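Local coordinates for amidase, hydantoinase/carbamoylase family (Burkholderia vietnamiensis, PDB 5I4M), which probably hydrolyses N-carbamoyl-L-amino acids to free amino acids, as a zinc-dependent M20-family enzyme with two zinc ions per subunit, at residues V144-E149 with G162-V167; Q289-S294 with P299-F304; Q342-A347 with A381-Q386. All blocks are in the same frame, centred on the assembly; numbering follows the deposited sequence. Where two conformers were deposited one is given.

Interaction 1. Residues V144-E149 with G162-V167; sequences VIWTNE and GVFAGV. With 3PG (3-phosphoglyceric acid), chain E.
Trp146 meets Phe164 edge to face: the benzo edge of the indole points into one face of the phenyl ring. The six-membered ring and the phenyl have centroids 5.1 Å apart and planes at 78°, a T-shaped pair. Two indole carbons do the touching, Trp146 CZ3 lying 3.7 Å from Phe164 CG and Trp146 CH2 3.8 Å from Phe164 CD2, so the edge is set toward the CG side of the ring and not over its centre. On helix 159-164, Phe164 carries CG opposite its own amide nitrogen (chi1 -174°), which turns the ring toward Trp146. Val144 CG1 lies over the centre of one indole face, and Leu384 and Asp380 of helix 380-384 also touch Trp146. Three residues on, Glu149 belongs to the 3-phosphoglycerate pocket and has been seen to bind zinc; its chain bends at chi2 (-83°), leaving Glu149 OE1 2.6 Å from ligand O2P, a short oxygen-oxygen approach not assigned as a hydrogen bond. The aromatic pair, apolar and buried, is probably held by close packing and by the weak attraction of C-H groups at the indole edge for the phenyl face, with the Trp146 side chain about 5 Å from that of the zinc ligand His104.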
# COMPACT_ATOMS: atom_id res chain seq x y z
N VAL A 144 6.85 26.30 22.81
CA VAL A 144 7.31 26.03 21.46
C VAL A 144 6.38 25.00 20.82
O VAL A 144 5.96 24.04 21.47
CB VAL A 144 8.77 25.54 21.44
CG1 VAL A 144 9.26 25.37 20.01
CG2 VAL A 144 9.68 26.53 22.18
N ILE A 145 6.06 25.22 19.54
CA ILE A 145 5.55 24.16 18.67
C ILE A 145 6.70 23.71 17.78
O ILE A 145 7.22 24.51 16.98
CB ILE A 145 4.36 24.63 17.81
CG1 ILE A 145 3.19 25.06 18.70
CG2 ILE A 145 3.94 23.49 16.87
CD1 ILE A 145 2.13 25.85 17.99
N TRP A 146 7.08 22.44 17.88
CA TRP A 146 8.13 21.89 17.02
C TRP A 146 7.52 21.24 15.79
O TRP A 146 6.54 20.51 15.89
CB TRP A 146 8.97 20.86 17.77
CG TRP A 146 9.65 21.40 19.00
CD1 TRP A 146 9.26 21.20 20.30
CD2 TRP A 146 10.83 22.22 19.05
NE1 TRP A 146 10.13 21.85 21.16
CE2 TRP A 146 11.10 22.47 20.42
CE3 TRP A 146 11.68 22.76 18.08
CZ2 TRP A 146 12.18 23.25 20.84
CZ3 TRP A 146 12.77 23.52 18.50
CH2 TRP A 146 13.00 23.76 19.87
N THR A 147 8.14 21.48 14.64
CA THR A 147 7.60 21.05 13.35
C THR A 147 7.77 19.55 13.11
O THR A 147 8.84 18.98 13.36
CB THR A 147 8.29 21.82 12.23
OG1 THR A 147 7.94 23.20 12.31
CG2 THR A 147 7.91 21.26 10.85
N ASN A 148 6.72 18.92 12.57
CA ASN A 148 6.77 17.55 12.04
C ASN A 148 7.40 16.57 13.02
O ASN A 148 8.27 15.77 12.66
CB ASN A 148 7.52 17.50 10.70
CG ASN A 148 7.44 16.11 10.06
OD1 ASN A 148 6.36 15.53 9.99
ND2 ASN A 148 8.58 15.57 9.64
N GLU A 149 6.97 16.63 14.28
CA GLU A 149 7.64 15.78 15.26
C GLU A 149 7.38 14.30 14.99
O GLU A 149 8.24 13.47 15.28
CB GLU A 149 7.22 16.16 16.68
CG GLU A 149 7.94 15.40 17.81
CD GLU A 149 7.32 14.05 18.10
OE1 GLU A 149 6.21 13.76 17.59
OE2 GLU A 149 7.94 13.26 18.84
N GLY A 162 15.79 18.41 16.01
CA GLY A 162 17.14 17.97 15.68
C GLY A 162 17.96 19.06 14.99
O GLY A 162 19.15 19.21 15.26
N VAL A 163 17.34 19.81 14.08
CA VAL A 163 18.05 20.94 13.48
C VAL A 163 18.38 21.97 14.55
O VAL A 163 19.50 22.49 14.63
CB VAL A 163 17.21 21.58 12.36
CG1 VAL A 163 17.94 22.80 11.83
CG2 VAL A 163 16.94 20.58 11.24
N PHE A 164 17.39 22.29 15.39
CA PHE A 164 17.58 23.26 16.47
C PHE A 164 18.77 22.88 17.34
O PHE A 164 19.63 23.73 17.65
CB PHE A 164 16.31 23.37 17.31
CG PHE A 164 16.36 24.47 18.35
CD1 PHE A 164 17.00 24.26 19.57
CD2 PHE A 164 15.78 25.70 18.10
CE1 PHE A 164 17.06 25.27 20.53
CE2 PHE A 164 15.84 26.71 19.05
CZ PHE A 164 16.49 26.49 20.27
N ALA A 165 18.86 21.61 17.71
CA ALA A 165 19.90 21.13 18.59
C ALA A 165 21.25 20.92 17.90
O ALA A 165 22.20 20.54 18.58
CB ALA A 165 19.46 19.81 19.26
N GLY A 166 21.35 21.16 16.60
CA GLY A 166 22.64 21.00 15.94
C GLY A 166 22.94 19.59 15.50
O GLY A 166 24.08 19.30 15.11
N VAL A 167 21.96 18.70 15.55
CA VAL A 167 22.16 17.31 15.15
C VAL A 167 22.12 17.18 13.63
O VAL A 167 22.90 16.42 13.05
CB VAL A 167 21.10 16.42 15.82
CG1 VAL A 167 21.16 15.00 15.27
CG2 VAL A 167 21.33 16.43 17.33
C1 3PG E . 8.17 8.16 18.03
O1 3PG E . 7.60 7.35 17.28
O2 3PG E . 8.60 7.84 19.16
C2 3PG E . 8.34 9.57 17.55
O3 3PG E . 9.39 10.23 18.28
C3 3PG E . 7.04 10.31 17.79
O1P 3PG E . 6.79 10.40 19.19
P 3PG E . 5.29 10.79 19.72
O2P 3PG E . 4.84 11.96 18.87
O3P 3PG E . 4.48 9.53 19.46
O4P 3PG E . 5.52 11.16 21.20

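Interaction 2. Residues Q289-S294 with P299-F304; sequences QVHPNS and PGRVFF
Over one face of the His291 imidazole lies the guanidinium of Arg301, with NH2 3.1 Å above the ring plane near its centre; in return His291 CB lies over one guanidinium face, offset toward its rim. The distance from Arg301 NH2 to His291 ND1 is 3.2 Å, but the angle is too poor for a hydrogen bond; the planes are tilted by 30°, not parallel. Both residues were deposited in two conformers, and this arrangement is therefore only one of those present. The bend of Arg301 at chi3 (74°) folds the guanidinium back over the imidazole. Beside this pair, Gln289 runs alongside Phe303, pointing the same way, and its OE1 meets Phe303 CD1 at 3.4 Å in an oblique approach to the ring. These four side chains share one surface of a beta hairpin, strands 282-291 and 297-310, which belongs to the dimerisation domain of the M20 fold; the local axes are antiparallel, at 172°. Gln289 and Phe303 form a hydrogen-bonded pair, with Gln289 N to Phe303 O at 2.8 Å and Phe303 N to Gln289 O at 3.0 Å. Beyond the non-hydrogen-bonded pair Val290-Val302 comes a classic bulge, Gly300 and Arg301 both facing His291, whose O accepts from Gly300 N at 2.9 Å and, less closely, from Arg301 N at 3.3 Å. On the other surface Val290 CG1 packs 3.7 Å from Pro299 CB, while Val302 and Pro299 rest on helix 259-276. A cis peptide precedes Pro292, where the chain leaves the strand for the subunit interface: Asn293 OD1 accepts from Met288 N of the second subunit, and Ser294 OG is hydrogen-bonded to Gln108 and Ser152 of that subunit.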
# COMPACT_ATOMS: atom_id res chain seq x y z
N GLN A 289 4.74 -0.51 0.95
CA GLN A 289 4.19 -0.14 -0.36
C GLN A 289 4.56 -1.23 -1.35
O GLN A 289 5.75 -1.45 -1.60
CB GLN A 289 4.72 1.22 -0.85
CG GLN A 289 4.40 2.45 0.02
CD GLN A 289 5.20 3.70 -0.39
OE1 GLN A 289 6.36 3.60 -0.78
NE2 GLN A 289 4.58 4.88 -0.30
N VAL A 290 3.57 -1.90 -1.92
CA VAL A 290 3.79 -3.03 -2.83
C VAL A 290 3.62 -2.56 -4.26
O VAL A 290 2.71 -1.77 -4.56
CB VAL A 290 2.81 -4.17 -2.51
CG1 VAL A 290 2.99 -5.36 -3.48
CG2 VAL A 290 2.94 -4.61 -1.04
N HIS A 291 4.50 -3.03 -5.17
CA HIS A 291 4.42 -2.68 -6.58
C HIS A 291 4.44 -3.95 -7.43
O HIS A 291 5.30 -4.83 -7.21
CB HIS A 291 5.58 -1.75 -6.96
CG HIS A 291 5.71 -0.55 -6.06
ND1 HIS A 291 5.02 0.63 -6.28
CD2 HIS A 291 6.45 -0.35 -4.94
CE1 HIS A 291 5.33 1.50 -5.33
NE2 HIS A 291 6.19 0.93 -4.51
N PRO A 292 3.55 -4.09 -8.43
CA PRO A 292 2.54 -3.10 -8.82
C PRO A 292 1.26 -3.18 -8.00
O PRO A 292 0.34 -2.41 -8.26
CB PRO A 292 2.28 -3.44 -10.29
CG PRO A 292 2.48 -4.92 -10.36
CD PRO A 292 3.64 -5.19 -9.40
N ASN A 293 1.19 -4.11 -7.05
CA ASN A 293 0.02 -4.26 -6.17
C ASN A 293 -1.21 -4.73 -6.95
O ASN A 293 -2.34 -4.32 -6.66
CB ASN A 293 -0.28 -2.98 -5.39
CG ASN A 293 -0.82 -3.25 -3.99
OD1 ASN A 293 -0.51 -4.28 -3.40
ND2 ASN A 293 -1.61 -2.32 -3.47
N SER A 294 -1.00 -5.59 -7.94
CA SER A 294 -2.09 -6.20 -8.69
C SER A 294 -2.22 -7.66 -8.26
O SER A 294 -1.21 -8.37 -8.16
CB SER A 294 -1.84 -6.10 -10.19
OG SER A 294 -2.89 -6.71 -10.93
N PRO A 299 4.60 -9.63 -6.92
CA PRO A 299 5.13 -8.29 -6.66
C PRO A 299 6.61 -8.21 -6.99
O PRO A 299 7.40 -9.07 -6.59
CB PRO A 299 4.86 -8.08 -5.16
CG PRO A 299 3.63 -8.92 -4.90
CD PRO A 299 3.87 -10.17 -5.75
N GLY A 300 6.99 -7.16 -7.72
CA GLY A 300 8.35 -7.02 -8.19
C GLY A 300 9.16 -6.04 -7.38
O GLY A 300 10.39 -6.01 -7.49
N ARG A 301 8.50 -5.23 -6.55
CA ARG A 301 9.20 -4.25 -5.72
C ARG A 301 8.36 -3.98 -4.48
O ARG A 301 7.16 -3.76 -4.58
CB ARG A 301 9.44 -2.95 -6.49
CG ARG A 301 10.39 -1.98 -5.80
CD ARG A 301 10.67 -0.73 -6.65
NE ARG A 301 9.54 0.20 -6.67
CZ ARG A 301 8.79 0.45 -7.75
NH1 ARG A 301 9.04 -0.15 -8.90
NH2 ARG A 301 7.79 1.32 -7.66
N VAL A 302 9.00 -4.01 -3.31
CA VAL A 302 8.28 -3.66 -2.08
C VAL A 302 9.18 -2.75 -1.25
O VAL A 302 10.34 -3.09 -0.97
CB VAL A 302 7.85 -4.90 -1.26
CG1 VAL A 302 7.17 -4.44 0.05
CG2 VAL A 302 6.90 -5.79 -2.07
N PHE A 303 8.63 -1.60 -0.87
CA PHE A 303 9.26 -0.68 0.07
C PHE A 303 8.62 -0.89 1.44
O PHE A 303 7.40 -1.04 1.54
CB PHE A 303 9.05 0.77 -0.39
CG PHE A 303 9.38 1.81 0.66
CD1 PHE A 303 8.41 2.24 1.57
CD2 PHE A 303 10.64 2.38 0.71
CE1 PHE A 303 8.71 3.21 2.53
CE2 PHE A 303 10.94 3.36 1.66
CZ PHE A 303 9.97 3.77 2.57
N PHE A 304 9.44 -0.89 2.49
CA PHE A 304 8.86 -0.96 3.84
C PHE A 304 9.84 -0.37 4.84
O PHE A 304 11.02 -0.14 4.55
CB PHE A 304 8.46 -2.39 4.22
CG PHE A 304 9.61 -3.37 4.24
CD1 PHE A 304 10.06 -3.95 3.07
CD2 PHE A 304 10.23 -3.69 5.42
CE1 PHE A 304 11.11 -4.85 3.08
CE2 PHE A 304 11.28 -4.58 5.45
CZ PHE A 304 11.72 -5.16 4.27

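Interaction 3. Residues Q342-A347 with A381-Q386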
# COMPACT_ATOMS: atom_id res chain seq x y z
N GLN A 342 19.59 2.92 7.06
CA GLN A 342 19.17 3.41 8.37
C GLN A 342 18.98 4.91 8.23
O GLN A 342 19.94 5.65 7.99
CB GLN A 342 20.21 3.07 9.43
CG GLN A 342 19.90 3.63 10.81
CD GLN A 342 20.95 3.20 11.84
OE1 GLN A 342 20.94 2.07 12.31
NE2 GLN A 342 21.89 4.10 12.13
N ILE A 343 17.72 5.37 8.32
CA ILE A 343 17.43 6.78 8.08
C ILE A 343 17.38 7.61 9.36
O ILE A 343 17.26 8.84 9.28
CB ILE A 343 16.11 6.95 7.31
CG1 ILE A 343 14.92 6.50 8.15
CG2 ILE A 343 16.15 6.18 5.98
CD1 ILE A 343 13.60 7.15 7.71
N PHE A 344 17.52 6.98 10.53
CA PHE A 344 17.32 7.67 11.80
C PHE A 344 18.00 6.87 12.90
O PHE A 344 17.82 5.65 12.98
CB PHE A 344 15.82 7.79 12.09
CG PHE A 344 15.45 8.68 13.26
CD1 PHE A 344 15.98 9.96 13.39
CD2 PHE A 344 14.52 8.26 14.19
CE1 PHE A 344 15.60 10.79 14.44
CE2 PHE A 344 14.14 9.08 15.26
CZ PHE A 344 14.69 10.34 15.38
N TYR A 345 18.77 7.54 13.75
CA TYR A 345 19.36 6.89 14.91
C TYR A 345 19.65 7.94 15.97
O TYR A 345 20.22 8.99 15.66
CB TYR A 345 20.65 6.13 14.54
CG TYR A 345 21.52 5.79 15.74
CD1 TYR A 345 21.02 5.06 16.81
CD2 TYR A 345 22.85 6.19 15.79
CE1 TYR A 345 21.83 4.76 17.93
CE2 TYR A 345 23.65 5.89 16.88
CZ TYR A 345 23.14 5.17 17.95
OH TYR A 345 23.95 4.87 19.04
N TYR A 346 19.25 7.68 17.21
CA TYR A 346 19.82 8.39 18.34
C TYR A 346 19.95 7.44 19.52
O TYR A 346 19.13 6.54 19.71
CB TYR A 346 18.99 9.63 18.73
CG TYR A 346 17.59 9.39 19.23
CD1 TYR A 346 17.34 9.19 20.59
CD2 TYR A 346 16.50 9.39 18.35
CE1 TYR A 346 16.05 8.99 21.06
CE2 TYR A 346 15.21 9.19 18.81
CZ TYR A 346 14.99 8.99 20.16
OH TYR A 346 13.70 8.79 20.60
N ALA A 347 21.02 7.64 20.28
CA ALA A 347 21.29 6.80 21.42
C ALA A 347 20.29 7.11 22.54
O ALA A 347 19.76 8.22 22.62
CB ALA A 347 22.71 7.02 21.92
N ALA A 381 12.04 16.94 23.29
CA ALA A 381 12.89 17.06 24.46
C ALA A 381 14.15 16.19 24.37
O ALA A 381 15.18 16.54 24.96
CB ALA A 381 12.10 16.71 25.72
N CYS A 382 14.10 15.06 23.66
CA CYS A 382 15.29 14.22 23.55
C CYS A 382 16.42 14.95 22.85
O CYS A 382 17.60 14.77 23.18
CB CYS A 382 14.98 12.91 22.82
SG CYS A 382 13.68 11.93 23.62
N TYR A 383 16.09 15.78 21.86
CA TYR A 383 17.12 16.57 21.20
C TYR A 383 17.48 17.82 22.00
O TYR A 383 18.65 18.21 22.05
CB TYR A 383 16.68 16.93 19.79
CG TYR A 383 16.95 15.82 18.79
CD1 TYR A 383 18.15 15.12 18.82
CD2 TYR A 383 16.01 15.47 17.82
CE1 TYR A 383 18.42 14.11 17.89
CE2 TYR A 383 16.27 14.46 16.90
CZ TYR A 383 17.47 13.78 16.94
OH TYR A 383 17.72 12.78 16.02
N LEU A 384 16.50 18.45 22.65
CA LEU A 384 16.83 19.60 23.48
C LEU A 384 17.81 19.23 24.58
O LEU A 384 18.64 20.05 24.98
CB LEU A 384 15.57 20.20 24.09
CG LEU A 384 14.58 20.72 23.06
CD1 LEU A 384 13.37 21.37 23.76
CD2 LEU A 384 15.27 21.71 22.15
N ALA A 385 17.73 17.99 25.08
CA ALA A 385 18.63 17.56 26.14
C ALA A 385 20.09 17.62 25.73
O ALA A 385 20.96 17.68 26.60
CB ALA A 385 18.28 16.14 26.60
N GLN A 386 20.38 17.60 24.43
CA GLN A 386 21.76 17.67 23.97
C GLN A 386 22.34 19.08 24.10
O GLN A 386 23.57 19.23 24.09
CB GLN A 386 21.87 17.21 22.51
CG GLN A 386 21.47 15.74 22.29
CD GLN A 386 21.90 15.23 20.93
OE1 GLN A 386 22.80 15.80 20.31
NE2 GLN A 386 21.26 14.17 20.45
O HOH W 1 20.13 11.64 15.94
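Tyr383 reaches out from helix 380-384 until its hydroxyl lies against the Phe344 ring, where Tyr383 OH is 3.3 Å from Phe344 CE1. The contact joins the two domains of the M20 architecture, a helix of the zinc-binding domain meeting strand 337-350 of the sheet that carries the dimerisation surface. The two side chains come from opposite directions. Phe344 CE1 sits at the edge of the tyrosine ring, near its plane, whereas the hydroxyl approaches the phenyl ring obliquely. Phe344 is extended toward the helix with CG anti to its amide nitrogen (chi1 -170°), and its ring also makes an edge-to-face pair with Trp236. The classic bulge formed by Ile343 and Phe344 opposite Trp236 lies at the start of this same run of strand. Tyr346 faces the helix as well: its ring is 6.0 Å from that of Tyr383 between centroids, with planes 57° apart, an oblique pair. Cys382 SG adds a sulfur-aromatic contact, 5.5 Å from the Tyr346 centroid and well off the ring normal. The hydroxyl of Tyr346 is committed to Gln234 NE2, which probably helps to position Gln234, itself a 3-phosphoglycerate ligand, and makes Tyr346 a second-shell residue of the pocket. A water bridges the two segments, donating to Tyr345 O at 2.7 Å and hydrogen-bonded to Tyr383 OH at 2.7 Å.

From the N terminus the contacts come in series, with neither nesting nor crossing. Interaction 1 closes a loop inside the zinc-binding domain: 12 residues separate its segments, which lie on and after strand 141-145 and on and after helix 159-164. In interaction 2 four residues separate the segments at the tip of a beta hairpin, two of them already strand; its centre is 33 Å from that of interaction 1. Interaction 3 has the longest closure, 33 residues, and returns the chain from strand 337-350 to helix 380-384. Interactions 1 and 3 adjoin: Ala165 CB lies 3.3 Å from Tyr383 O, and Trp146 CZ2 3.7 Å from Leu384 CD1. Interaction 2 touches neither and faces the second subunit.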